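Local coordinates for protein putative esterase (Sulfolobus solfataricus P2, PDB 2RAU) that probably acts as a lipase or esterase of the alpha/beta-hydrolase class and binds calcium, at residues A[120-124]-A[283-288]. Numbering follows the deposited sequence. Where two conformers were deposited one is given.
Sequences NWGWS and ERDLKF
Gly122 and Glu283 bring the two backbones nearest each other, their CA atoms 7.0 Å apart, where helix 123-141 starts opposite the loop that leaves helix 278-282. The first N-H groups of a helix have no carbonyl of a preceding turn to bond to, and an acidic side chain from elsewhere in the chain may serve instead; this corner of an alpha/beta-hydrolase fold is a worked example. Gly122 holds the N-cap position, and the carboxylate of Glu283 approaches this end of the helix, with OE1 bonded to the amide of Trp123. Trp123 N donates to Glu283 OE1 over 2.9 Å in a practically straight bond (179°). The N-H meets the oxygen on its syn side, 21° out of the carboxylate plane. Past CG the Glu283 chain is fully extended, which carries the acid group up to the first turn. The other oxygen, OE2, accepts from a water that in turn accepts from Ser124 N, so two successive amides are served by one carboxylate, and OE2 also forms a salt bridge with Arg279. The positive helix end probably stabilises the charge on this acid. With an alanine at Glu283, Trp123 N would probably lose this acceptor and Arg279 this salt-bridge partner. Gly122 CA lies 3.5 Å from Glu283 OE1, and a CB built on it would run into OE2.

Beside this polar grip, Trp123 brings apolar packing to the loop. Its indole lies against helix 153-169 at Ala157 and Asn160, and its ring meets that of Phe153, while Phe288 presents an edge to its five-membered ring in a T-shaped pair, planes at 74°. Leu286 CD2 fills in at 3.9 Å from Trp123 CB, and Trp123 CB lies near the plane of the Phe288 ring, at its edge, 4.0 Å from Phe288 CZ.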
loop_
_atom_site.group_PDB
_atom_site.type_symbol
_atom_site.label_atom_id
_atom_site.label_comp_id
_atom_site.label_asym_id
_atom_site.label_seq_id
_atom_site.Cartn_x
_atom_site.Cartn_y
_atom_site.Cartn_z
ATOM N N ASN A 120 7.220 19.144 -3.560
ATOM C CA ASN A 120 5.933 19.187 -4.278
ATOM C C ASN A 120 5.431 17.789 -4.646
ATOM O O ASN A 120 4.801 17.589 -5.686
ATOM C CB ASN A 120 6.043 20.078 -5.525
ATOM C CG ASN A 120 6.409 21.471 -5.175
ATOM O OD1 ASN A 120 5.594 22.191 -4.624
ATOM N ND2 ASN A 120 7.642 21.872 -5.473
ATOM N N TRP A 121 5.746 16.813 -3.804
ATOM C CA TRP A 121 5.129 15.481 -3.908
ATOM C C TRP A 121 3.844 15.441 -3.093
ATOM O O TRP A 121 3.779 14.794 -2.052
ATOM C CB TRP A 121 6.122 14.433 -3.429
ATOM C CG TRP A 121 7.207 14.119 -4.423
ATOM C CD1 TRP A 121 7.532 14.820 -5.550
ATOM C CD2 TRP A 121 8.148 13.055 -4.323
ATOM N NE1 TRP A 121 8.597 14.218 -6.177
ATOM C CE2 TRP A 121 8.995 13.137 -5.435
ATOM C CE3 TRP A 121 8.330 12.016 -3.412
ATOM C CZ2 TRP A 121 9.999 12.216 -5.673
ATOM C CZ3 TRP A 121 9.352 11.104 -3.632
ATOM C CH2 TRP A 121 10.166 11.211 -4.753
ATOM N N GLY A 122 2.845 16.156 -3.600
ATOM C CA GLY A 122 1.525 16.280 -3.013
ATOM C C GLY A 122 0.489 15.522 -3.806
ATOM O O GLY A 122 0.810 14.683 -4.629
ATOM N N TRP A 123 -0.768 15.866 -3.581
ATOM C CA TRP A 123 -1.894 15.177 -4.184
ATOM C C TRP A 123 -1.980 15.315 -5.693
ATOM O O TRP A 123 -2.312 14.365 -6.392
ATOM C CB TRP A 123 -3.215 15.635 -3.513
ATOM C CG TRP A 123 -3.416 14.932 -2.264
ATOM C CD1 TRP A 123 -3.347 15.440 -0.985
ATOM C CD2 TRP A 123 -3.608 13.531 -2.125
ATOM N NE1 TRP A 123 -3.546 14.441 -0.076
ATOM C CE2 TRP A 123 -3.696 13.252 -0.756
ATOM C CE3 TRP A 123 -3.761 12.485 -3.037
ATOM C CZ2 TRP A 123 -3.939 11.964 -0.274
ATOM C CZ3 TRP A 123 -3.954 11.207 -2.557
ATOM C CH2 TRP A 123 -4.074 10.956 -1.198
ATOM N N SER A 124 -1.724 16.492 -6.240
ATOM C CA SER A 124 -1.782 16.596 -7.706
ATOM C C SER A 124 -0.695 15.719 -8.358
ATOM O O SER A 124 -0.934 15.079 -9.390
ATOM C CB SER A 124 -1.772 18.060 -8.194
ATOM O OG SER A 124 -0.573 18.679 -7.862
ATOM N N GLU A 283 -1.120 18.819 2.944
ATOM C CA GLU A 283 -2.244 19.270 2.102
ATOM C C GLU A 283 -3.613 18.756 2.615
ATOM O O GLU A 283 -4.528 18.465 1.849
ATOM C CB GLU A 283 -2.024 18.838 0.664
ATOM C CG GLU A 283 -0.946 19.606 -0.022
ATOM C CD GLU A 283 -0.748 19.143 -1.456
ATOM O OE1 GLU A 283 -1.285 18.091 -1.835
ATOM O OE2 GLU A 283 -0.040 19.823 -2.197
ATOM N N ARG A 284 -3.727 18.633 3.936
ATOM C CA ARG A 284 -4.992 18.338 4.601
ATOM C C ARG A 284 -6.026 19.420 4.222
ATOM O O ARG A 284 -7.230 19.170 4.247
ATOM C CB ARG A 284 -4.775 18.323 6.124
ATOM C CG ARG A 284 -4.387 19.708 6.697
ATOM C CD ARG A 284 -4.192 19.701 8.203
ATOM N NE ARG A 284 -2.912 19.120 8.627
ATOM C CZ ARG A 284 -1.727 19.746 8.588
ATOM N NH1 ARG A 284 -1.609 20.990 8.103
ATOM N NH2 ARG A 284 -0.638 19.111 9.021
ATOM N N ASP A 285 -5.530 20.621 3.887
ATOM C CA ASP A 285 -6.355 21.756 3.433
ATOM C C ASP A 285 -7.258 21.417 2.246
ATOM O O ASP A 285 -8.437 21.769 2.255
ATOM C CB ASP A 285 -5.456 22.934 3.024
ATOM N N LEU A 286 -6.695 20.750 1.232
ATOM C CA LEU A 286 -7.425 20.370 -0.013
ATOM C C LEU A 286 -8.723 19.599 0.232
ATOM O O LEU A 286 -8.736 18.567 0.913
ATOM C CB LEU A 286 -6.545 19.514 -0.945
ATOM C CG LEU A 286 -5.534 20.194 -1.862
ATOM C CD1 LEU A 286 -4.810 21.395 -1.210
ATOM C CD2 LEU A 286 -4.578 19.125 -2.302
ATOM N N LYS A 287 -9.807 20.105 -0.340
ATOM C CA LYS A 287 -11.106 19.473 -0.224
ATOM C C LYS A 287 -11.349 18.620 -1.473
ATOM O O LYS A 287 -11.210 19.095 -2.597
ATOM C CB LYS A 287 -12.217 20.529 -0.062
ATOM N N PHE A 288 -11.660 17.347 -1.257
ATOM C CA PHE A 288 -12.054 16.437 -2.317
ATOM C C PHE A 288 -13.540 16.139 -2.157
ATOM O O PHE A 288 -14.009 15.864 -1.055
ATOM C CB PHE A 288 -11.261 15.139 -2.241
ATOM C CG PHE A 288 -9.866 15.252 -2.747
ATOM C CD1 PHE A 288 -9.588 15.027 -4.073
ATOM C CD2 PHE A 288 -8.808 15.551 -1.890
ATOM C CE1 PHE A 288 -8.264 15.100 -4.554
ATOM C CE2 PHE A 288 -7.496 15.633 -2.366
ATOM C CZ PHE A 288 -7.230 15.397 -3.702
HETATM O O HOH W 1 -1.124 18.952 -4.731
#